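PDB 1Y55: avidin-related protein 4/5 from Gallus gallus, which binds biotin with high affinity in a pocket of an eight-stranded beta-barrel, as a tetramer of the avidin family. Local coordinates for residues A36-D39 and N43-L46; Q80-R85 and V90-W95; S99-N102 and W108-T111. The protein carries 1 engineered substitution. All blocks are in the same frame, centred on the assembly; numbering follows the deposited sequence.

Contact 1: A36-D39 and N43-L46. With BTN (biotin), chain C.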
loop_
_atom_site.group_PDB
_atom_site.type_symbol
_atom_site.label_atom_id
_atom_site.label_comp_id
_atom_site.label_asym_id
_atom_site.label_seq_id
_atom_site.Cartn_x
_atom_site.Cartn_y
_atom_site.Cartn_z
ATOM N N ALA A 36 -14.248 0.320 -15.253
ATOM C CA ALA A 36 -14.989 -0.876 -15.622
ATOM C C ALA A 36 -15.655 -1.533 -14.416
ATOM O O ALA A 36 -16.612 -2.303 -14.586
ATOM C CB ALA A 36 -14.070 -1.871 -16.295
ATOM N N VAL A 37 -15.119 -1.272 -13.220
ATOM C CA VAL A 37 -15.522 -1.932 -11.982
ATOM C C VAL A 37 -15.777 -0.892 -10.897
ATOM O O VAL A 37 -15.203 0.203 -10.891
ATOM C CB VAL A 37 -14.462 -2.955 -11.487
ATOM C CG1 VAL A 37 -14.338 -4.111 -12.478
ATOM C CG2 VAL A 37 -13.104 -2.291 -11.251
ATOM N N ALA A 38 -16.604 -1.260 -9.929
ATOM C CA ALA A 38 -16.876 -0.396 -8.781
ATOM C C ALA A 38 -17.505 -1.234 -7.693
ATOM O O ALA A 38 -17.910 -2.367 -7.919
ATOM C CB ALA A 38 -17.807 0.744 -9.165
ATOM N N ASP A 39 -17.616 -0.674 -6.501
ATOM C CA ASP A 39 -18.383 -1.329 -5.446
ATOM C C ASP A 39 -19.830 -1.575 -5.894
ATOM O O ASP A 39 -20.413 -2.631 -5.606
ATOM C CB ASP A 39 -18.379 -0.479 -4.179
ATOM C CG ASP A 39 -17.049 -0.476 -3.484
ATOM O OD1 ASP A 39 -16.424 -1.557 -3.397
ATOM O OD2 ASP A 39 -16.594 0.567 -2.974
ATOM N N ASN A 43 -24.037 1.987 -10.686
ATOM C CA ASN A 43 -23.987 3.419 -10.489
ATOM C C ASN A 43 -22.882 4.121 -11.282
ATOM O O ASN A 43 -22.807 5.333 -11.245
ATOM C CB ASN A 43 -23.801 3.747 -9.003
ATOM C CG ASN A 43 -25.004 3.390 -8.172
ATOM O OD1 ASN A 43 -26.102 3.187 -8.691
ATOM N ND2 ASN A 43 -24.802 3.300 -6.863
ATOM N N ILE A 44 -22.018 3.390 -11.983
ATOM C CA ILE A 44 -20.839 4.025 -12.577
ATOM C C ILE A 44 -21.227 5.112 -13.570
ATOM O O ILE A 44 -22.082 4.905 -14.442
ATOM C CB ILE A 44 -19.956 2.991 -13.283
ATOM C CG1 ILE A 44 -19.283 2.069 -12.262
ATOM C CG2 ILE A 44 -18.892 3.680 -14.146
ATOM C CD1 ILE A 44 -18.731 0.815 -12.858
ATOM N N THR A 45 -20.583 6.264 -13.422
ATOM C CA THR A 45 -20.639 7.347 -14.394
ATOM C C THR A 45 -19.232 7.866 -14.645
ATOM O O THR A 45 -18.331 7.716 -13.804
ATOM C CB THR A 45 -21.520 8.509 -13.924
ATOM O OG1 THR A 45 -20.982 9.038 -12.696
ATOM C CG2 THR A 45 -22.953 8.043 -13.675
ATOM N N LEU A 46 -19.042 8.477 -15.804
ATOM C CA LEU A 46 -17.791 9.118 -16.164
ATOM C C LEU A 46 -17.390 10.105 -15.080
ATOM O O LEU A 46 -18.226 10.891 -14.623
ATOM C CB LEU A 46 -17.962 9.843 -17.494
ATOM C CG LEU A 46 -16.669 10.341 -18.153
ATOM C CD1 LEU A 46 -15.780 9.163 -18.567
ATOM C CD2 LEU A 46 -16.989 11.224 -19.339
HETATM C C11 BTN C . -16.201 3.314 -6.370
HETATM O O11 BTN C . -16.196 1.947 -6.383
HETATM O O12 BTN C . -16.961 3.978 -5.558
HETATM C C10 BTN C . -15.354 4.092 -7.276
HETATM C C9 BTN C . -14.719 3.307 -8.399
HETATM C C8 BTN C . -13.381 2.696 -7.993
HETATM C C7 BTN C . -12.748 1.921 -9.155
HETATM C C2 BTN C . -11.302 1.438 -8.856
HETATM S S1 BTN C . -10.080 2.716 -8.785
HETATM C C6 BTN C . -8.811 1.437 -8.705
HETATM C C5 BTN C . -9.244 0.375 -9.713
HETATM N N1 BTN C . -8.788 0.646 -11.063
HETATM C C3 BTN C . -9.811 0.865 -11.871
HETATM O O3 BTN C . -9.671 1.144 -13.156
HETATM N N2 BTN C . -10.967 0.769 -11.246
HETATM C C4 BTN C . -10.776 0.398 -9.852
#
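Ile44 lays the longer branch of its side chain (CG1-CD1) against the methyl of Ala38: CG1 comes to 3.7 Å from Ala38 CB. The terminal CD1 of Ile44 reaches on toward the backbone of Val37, 3.9 Å from Val37 C. The torsions put this branch there, with CG1 anti to the carbonyl carbon (chi1 -70°) and CD1 carried onward in an extended chi2 of 163°. The contact is wholly apolar and small, one aliphatic branch lying against one methyl and the backbone beside it. Phe70 of the same chain touches both Ala38 and Ile44, and Leu34 at the end of strand 28-34 also meets Ile44.

Segment 36-39 lies between Ile44 and biotin. Val37 brings CG2 to 3.7 Å from N2 of the ureido ring of biotin, while its carbonyl oxygen lies 3.5 Å from C7 of the valeryl chain. Further along, the backbone N of Asp39 donates to carboxylate oxygen O11 of biotin at 3.0 Å, nearly straight at 168°, and Ala38 CB approaches the same O11 to 3.4 Å. The Asp39 carboxylate is turned to a different partner, a salt bridge from OD1 to Arg112. Ser71 OG also hydrogen-bonds biotin. Trp108 of the second subunit packs on Val37. A loop between strands 28-34 and 47-53 that lies along the bound vitamin in this way is characteristic of the biotin pocket of the avidin fold.

Contact 2: Q80-R85 and V90-W95. With BTN (biotin), chain C.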
loop_
_atom_site.group_PDB
_atom_site.type_symbol
_atom_site.label_atom_id
_atom_site.label_comp_id
_atom_site.label_asym_id
_atom_site.label_seq_id
_atom_site.Cartn_x
_atom_site.Cartn_y
_atom_site.Cartn_z
ATOM N N GLN A 80 4.662 5.666 -13.637
ATOM C CA GLN A 80 5.657 6.138 -14.592
ATOM C C GLN A 80 5.245 5.702 -15.991
ATOM O O GLN A 80 4.696 4.619 -16.179
ATOM C CB GLN A 80 7.056 5.616 -14.209
ATOM C CG GLN A 80 8.194 6.190 -15.037
ATOM C CD GLN A 80 9.594 5.885 -14.505
ATOM O OE1 GLN A 80 10.586 6.361 -15.121
ATOM N NE2 GLN A 80 9.724 5.156 -13.454
ATOM N N CYS A 81 5.513 6.573 -16.966
ATOM C CA CYS A 81 5.323 6.238 -18.385
ATOM C C CYS A 81 6.644 5.753 -18.942
ATOM O O CYS A 81 7.640 6.484 -18.916
ATOM C CB CYS A 81 4.866 7.432 -19.203
ATOM S SG CYS A 81 4.001 8.689 -18.315
ATOM N N PHE A 82 6.654 4.520 -19.423
ATOM C CA PHE A 82 7.817 3.934 -20.054
ATOM C C PHE A 82 7.618 3.878 -21.561
ATOM O O PHE A 82 6.524 3.596 -22.041
ATOM C CB PHE A 82 8.054 2.520 -19.529
ATOM C CG PHE A 82 8.421 2.470 -18.094
ATOM C CD1 PHE A 82 9.685 2.851 -17.688
ATOM C CD2 PHE A 82 7.514 2.048 -17.139
ATOM C CE1 PHE A 82 10.029 2.818 -16.346
ATOM C CE2 PHE A 82 7.859 1.998 -15.798
ATOM C CZ PHE A 82 9.125 2.377 -15.404
ATOM N N ILE A 83 8.703 4.126 -22.290
ATOM C CA ILE A 83 8.773 3.964 -23.739
ATOM C C ILE A 83 9.742 2.826 -24.057
ATOM O O ILE A 83 10.902 2.886 -23.678
ATOM C CB ILE A 83 9.327 5.233 -24.441
ATOM C CG1 ILE A 83 8.592 6.501 -24.016
ATOM C CG2 ILE A 83 9.272 5.070 -25.960
ATOM C CD1 ILE A 83 9.416 7.770 -24.235
ATOM N N ASP A 84 9.213 1.806 -24.725
ATOM C CA ASP A 84 9.903 0.631 -25.287
ATOM C C ASP A 84 10.946 0.983 -26.323
ATOM O O ASP A 84 10.928 2.069 -26.878
ATOM C CB ASP A 84 8.898 -0.144 -26.169
ATOM C CG ASP A 84 8.517 -1.474 -25.638
ATOM O OD1 ASP A 84 7.504 -1.968 -26.171
ATOM O OD2 ASP A 84 9.123 -2.105 -24.742
ATOM N N ARG A 85 11.824 0.037 -26.637
ATOM C CA ARG A 85 12.734 0.190 -27.780
ATOM C C ARG A 85 12.006 0.277 -29.141
ATOM O O ARG A 85 12.633 0.632 -30.142
ATOM C CB ARG A 85 13.769 -0.942 -27.807
ATOM C CG ARG A 85 13.144 -2.316 -27.752
ATOM C CD ARG A 85 14.067 -3.468 -28.027
ATOM N NE ARG A 85 13.289 -4.693 -27.899
ATOM C CZ ARG A 85 13.119 -5.372 -26.769
ATOM N NH1 ARG A 85 13.706 -4.984 -25.639
ATOM N NH2 ARG A 85 12.368 -6.468 -26.771
ATOM N N VAL A 90 3.767 2.385 -22.021
ATOM C CA VAL A 90 3.009 1.718 -20.970
ATOM C C VAL A 90 3.043 2.613 -19.745
ATOM O O VAL A 90 4.091 3.151 -19.386
ATOM C CB VAL A 90 3.631 0.337 -20.604
ATOM C CG1 VAL A 90 2.945 -0.292 -19.389
ATOM C CG2 VAL A 90 3.589 -0.627 -21.792
ATOM N N LEU A 91 1.895 2.760 -19.095
ATOM C CA LEU A 91 1.856 3.349 -17.754
ATOM C C LEU A 91 1.808 2.227 -16.736
ATOM O O LEU A 91 0.878 1.418 -16.750
ATOM C CB LEU A 91 0.655 4.261 -17.524
ATOM C CG LEU A 91 0.319 5.274 -18.607
ATOM C CD1 LEU A 91 -0.886 6.088 -18.202
ATOM C CD2 LEU A 91 1.512 6.169 -18.901
ATOM N N LYS A 92 2.794 2.186 -15.846
ATOM C CA LYS A 92 2.777 1.294 -14.694
ATOM C C LYS A 92 2.326 2.136 -13.511
ATOM O O LYS A 92 2.935 3.163 -13.228
ATOM C CB LYS A 92 4.177 0.725 -14.440
ATOM C CG LYS A 92 4.712 -0.150 -15.563
ATOM C CD LYS A 92 3.978 -1.470 -15.697
ATOM C CE LYS A 92 4.356 -2.459 -14.601
ATOM N NZ LYS A 92 3.657 -3.755 -14.748
ATOM N N THR A 93 1.247 1.734 -12.852
ATOM C CA THR A 93 0.695 2.499 -11.748
ATOM C C THR A 93 0.340 1.649 -10.550
ATOM O O THR A 93 0.080 0.438 -10.644
ATOM C CB THR A 93 -0.585 3.290 -12.151
ATOM O OG1 THR A 93 -1.718 2.417 -12.284
ATOM C CG2 THR A 93 -0.405 4.040 -13.449
ATOM N N MET A 94 0.221 2.362 -9.450
ATOM C CA MET A 94 -0.390 1.842 -8.273
ATOM C C MET A 94 -1.321 2.890 -7.722
ATOM O O MET A 94 -1.139 4.094 -7.944
ATOM C CB MET A 94 0.695 1.428 -7.296
ATOM C CG MET A 94 1.477 0.256 -7.886
ATOM S SD MET A 94 2.594 -0.487 -6.884
ATOM C CE MET A 94 1.109 -1.352 -5.741
ATOM N N TRP A 95 -2.323 2.421 -6.991
ATOM C CA TRP A 95 -3.413 3.280 -6.579
ATOM C C TRP A 95 -3.807 3.026 -5.141
ATOM O O TRP A 95 -3.615 1.937 -4.588
ATOM C CB TRP A 95 -4.631 3.150 -7.521
ATOM C CG TRP A 95 -5.151 1.767 -7.749
ATOM C CD1 TRP A 95 -4.939 0.995 -8.857
ATOM C CD2 TRP A 95 -6.012 0.998 -6.890
ATOM N NE1 TRP A 95 -5.603 -0.200 -8.737
ATOM C CE2 TRP A 95 -6.273 -0.220 -7.541
ATOM C CE3 TRP A 95 -6.623 1.238 -5.652
ATOM C CZ2 TRP A 95 -7.103 -1.207 -6.984
ATOM C CZ3 TRP A 95 -7.440 0.249 -5.094
ATOM C CH2 TRP A 95 -7.663 -0.956 -5.761
HETATM C C11 BTN C . -16.201 3.314 -6.370
HETATM O O11 BTN C . -16.196 1.947 -6.383
HETATM O O12 BTN C . -16.961 3.978 -5.558
HETATM C C10 BTN C . -15.354 4.092 -7.276
HETATM C C9 BTN C . -14.719 3.307 -8.399
HETATM C C8 BTN C . -13.381 2.696 -7.993
HETATM C C7 BTN C . -12.748 1.921 -9.155
HETATM C C2 BTN C . -11.302 1.438 -8.856
HETATM S S1 BTN C . -10.080 2.716 -8.785
HETATM C C6 BTN C . -8.811 1.437 -8.705
HETATM C C5 BTN C . -9.244 0.375 -9.713
HETATM N N1 BTN C . -8.788 0.646 -11.063
HETATM C C3 BTN C . -9.811 0.865 -11.871
HETATM O O3 BTN C . -9.671 1.144 -13.156
HETATM N N2 BTN C . -10.967 0.769 -11.246
HETATM C C4 BTN C . -10.776 0.398 -9.852
#
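Phe82 and Lys92 meet obliquely on one face of an antiparallel beta hairpin, part of the avidin barrel, in which strands 74-83 and 89-98 are neighbours. The aliphatic base of the lysine comes to the edge of the phenyl ring, near its plane, with Lys92 CG 3.8 Å from Phe82 CE2. Bends at chi2 and chi3 (-69° and -75°) then lead the amine away from the ring, to Asn117 of the same chain and Tyr115 OH of the fourth subunit. On the other face, Leu91 CD2 rests 3.6 Å from Cys81 SG, this pair packing with Leu6 and Phe62.

The backbones are joined in register by reciprocal bonds at Gln80 with Lys92 and at Phe82 with Val90, the latter including Phe82 N to Val90 O at 2.9 Å. Cys81 and Leu91 form the non-hydrogen-bonded pair between them.

At the far end of 90-95, Trp95 takes its indole to the biotin, with Phe77 against it and Trp108 of the second subunit packing on it. Replacing Trp95 by an alanine is likely to leave the tetrahydrothiophene ring of biotin without its aromatic wall and Phe77 without its ring partner. Biotin C6 sits over the centre of one indole face, and its closest approach is 3.2 Å, to Trp95 CE2.

Contact 3: S99-N102 and W108-T111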
loop_
_atom_site.group_PDB
_atom_site.type_symbol
_atom_site.label_atom_id
_atom_site.label_comp_id
_atom_site.label_asym_id
_atom_site.label_seq_id
_atom_site.Cartn_x
_atom_site.Cartn_y
_atom_site.Cartn_z
ATOM N N SER A 99 -12.363 5.191 0.739
ATOM C CA SER A 99 -13.784 5.244 1.015
ATOM C C SER A 99 -14.082 6.257 2.117
ATOM O O SER A 99 -13.262 6.555 2.980
ATOM C CB SER A 99 -14.276 3.871 1.487
ATOM O OG SER A 99 -14.113 2.867 0.506
ATOM N N SER A 100 -15.307 6.747 2.099
ATOM C CA SER A 100 -15.822 7.584 3.166
ATOM C C SER A 100 -16.324 6.717 4.307
ATOM O O SER A 100 -17.136 5.826 4.096
ATOM C CB SER A 100 -16.991 8.414 2.640
ATOM O OG SER A 100 -17.585 9.152 3.678
ATOM N N VAL A 101 -15.840 6.963 5.512
ATOM C CA VAL A 101 -16.376 6.308 6.696
ATOM C C VAL A 101 -17.013 7.343 7.620
ATOM O O VAL A 101 -16.815 8.547 7.482
ATOM C CB VAL A 101 -15.307 5.458 7.423
ATOM C CG1 VAL A 101 -14.824 4.315 6.530
ATOM C CG2 VAL A 101 -14.145 6.287 7.901
ATOM N N ASN A 102 -17.800 6.846 8.567
ATOM C CA ASN A 102 -18.694 7.674 9.371
ATOM C C ASN A 102 -17.969 8.591 10.332
ATOM O O ASN A 102 -18.407 9.718 10.594
ATOM C CB ASN A 102 -19.669 6.786 10.168
ATOM C CG ASN A 102 -20.708 6.116 9.280
ATOM O OD1 ASN A 102 -20.911 6.507 8.128
ATOM N ND2 ASN A 102 -21.376 5.097 9.817
ATOM N N TRP A 108 -9.337 3.067 9.970
ATOM C CA TRP A 108 -8.441 1.951 9.685
ATOM C C TRP A 108 -8.855 1.131 8.461
ATOM O O TRP A 108 -8.005 0.546 7.818
ATOM C CB TRP A 108 -8.331 1.013 10.911
ATOM C CG TRP A 108 -9.601 0.271 11.196
ATOM C CD1 TRP A 108 -10.646 0.708 11.965
ATOM C CD2 TRP A 108 -9.992 -1.013 10.693
ATOM N NE1 TRP A 108 -11.662 -0.211 11.961
ATOM C CE2 TRP A 108 -11.281 -1.289 11.203
ATOM C CE3 TRP A 108 -9.386 -1.961 9.858
ATOM C CZ2 TRP A 108 -11.976 -2.465 10.892
ATOM C CZ3 TRP A 108 -10.079 -3.127 9.563
ATOM C CH2 TRP A 108 -11.348 -3.367 10.074
ATOM N N LYS A 109 -10.152 1.063 8.176
ATOM C CA LYS A 109 -10.682 0.200 7.120
ATOM C C LYS A 109 -10.963 0.926 5.807
ATOM O O LYS A 109 -11.595 0.351 4.917
ATOM C CB LYS A 109 -11.968 -0.499 7.601
ATOM C CG LYS A 109 -13.235 0.362 7.571
ATOM C CD LYS A 109 -14.284 -0.156 8.545
ATOM C CE LYS A 109 -14.821 -1.510 8.116
ATOM N NZ LYS A 109 -15.439 -1.456 6.769
ATOM N N ALA A 110 -10.542 2.183 5.694
ATOM C CA ALA A 110 -11.007 3.034 4.608
ATOM C C ALA A 110 -10.168 3.047 3.334
ATOM O O ALA A 110 -10.566 3.722 2.384
ATOM C CB ALA A 110 -11.191 4.461 5.114
ATOM N N THR A 111 -9.021 2.367 3.296
ATOM C CA THR A 111 -8.106 2.510 2.160
ATOM C C THR A 111 -7.752 1.170 1.530
ATOM O O THR A 111 -7.142 0.310 2.165
ATOM C CB THR A 111 -6.826 3.243 2.579
ATOM O OG1 THR A 111 -7.174 4.490 3.196
ATOM C CG2 THR A 111 -5.986 3.582 1.367
HETATM O O HOH W 1 -11.668 1.918 0.002
#
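With chi1 at -62°, Ser99 holds its hydroxyl beside its own backbone N, and both groups turn to the carbonyl oxygen of Ala110, one directly and the other through a water. Val101 has a similar chi1 of -63°, which sends CG1 toward the methyl of Ala110.

The direct link runs from Ser99 N to Ala110 O at 2.8 Å; it is nearly straight (166°) and lies in the carbonyl plane. The water donates a longer bond of 3.2 Å to the same Ala110 O and pairs with Ser99 OG at 2.7 Å, so one carbonyl oxygen receives two hydrogens. Beyond this polar knot, Ala110 CB meets both Ser99 O (3.6 Å) and Val101 CG1 (3.9 Å), the latter pair apolar. Lys109 CB sits over the centre of the Trp108 indole. Trp108 touches biotin and packs on Val37 of the second subunit, as the tryptophan reaching a neighbour's pocket does in avidin, so the loop is part of a subunit interface at the biotin site.

The two segments belong to the long loop between strands 89-98 and 111-120, and their bond draws its two ends together just past the paired strands. Gln80 of the third subunit packs on Val101, and strand 111-120 follows Ala110.

Overall arrangement
From the N terminus, contact 1 comes first and folds the loop between strands 28-34 and 47-53 back on itself beside biotin. Contact 2 follows, pairing strands 74-83 and 89-98 around their connecting turn, and contact 3 closes the next loop, leading into strand 111-120. The three lie in series, neither nested nor crossed. Contacts 1 and 2 sit on opposite sides of the chain's centre, about 24 Å apart between centres, yet both reach the same biotin. Contacts 2 and 3 adjoin in sequence but lie about 29 Å apart between centres; both touch the third subunit, and contacts 1 and 3 also meet the second, linking loops and barrel wall to the tetramer.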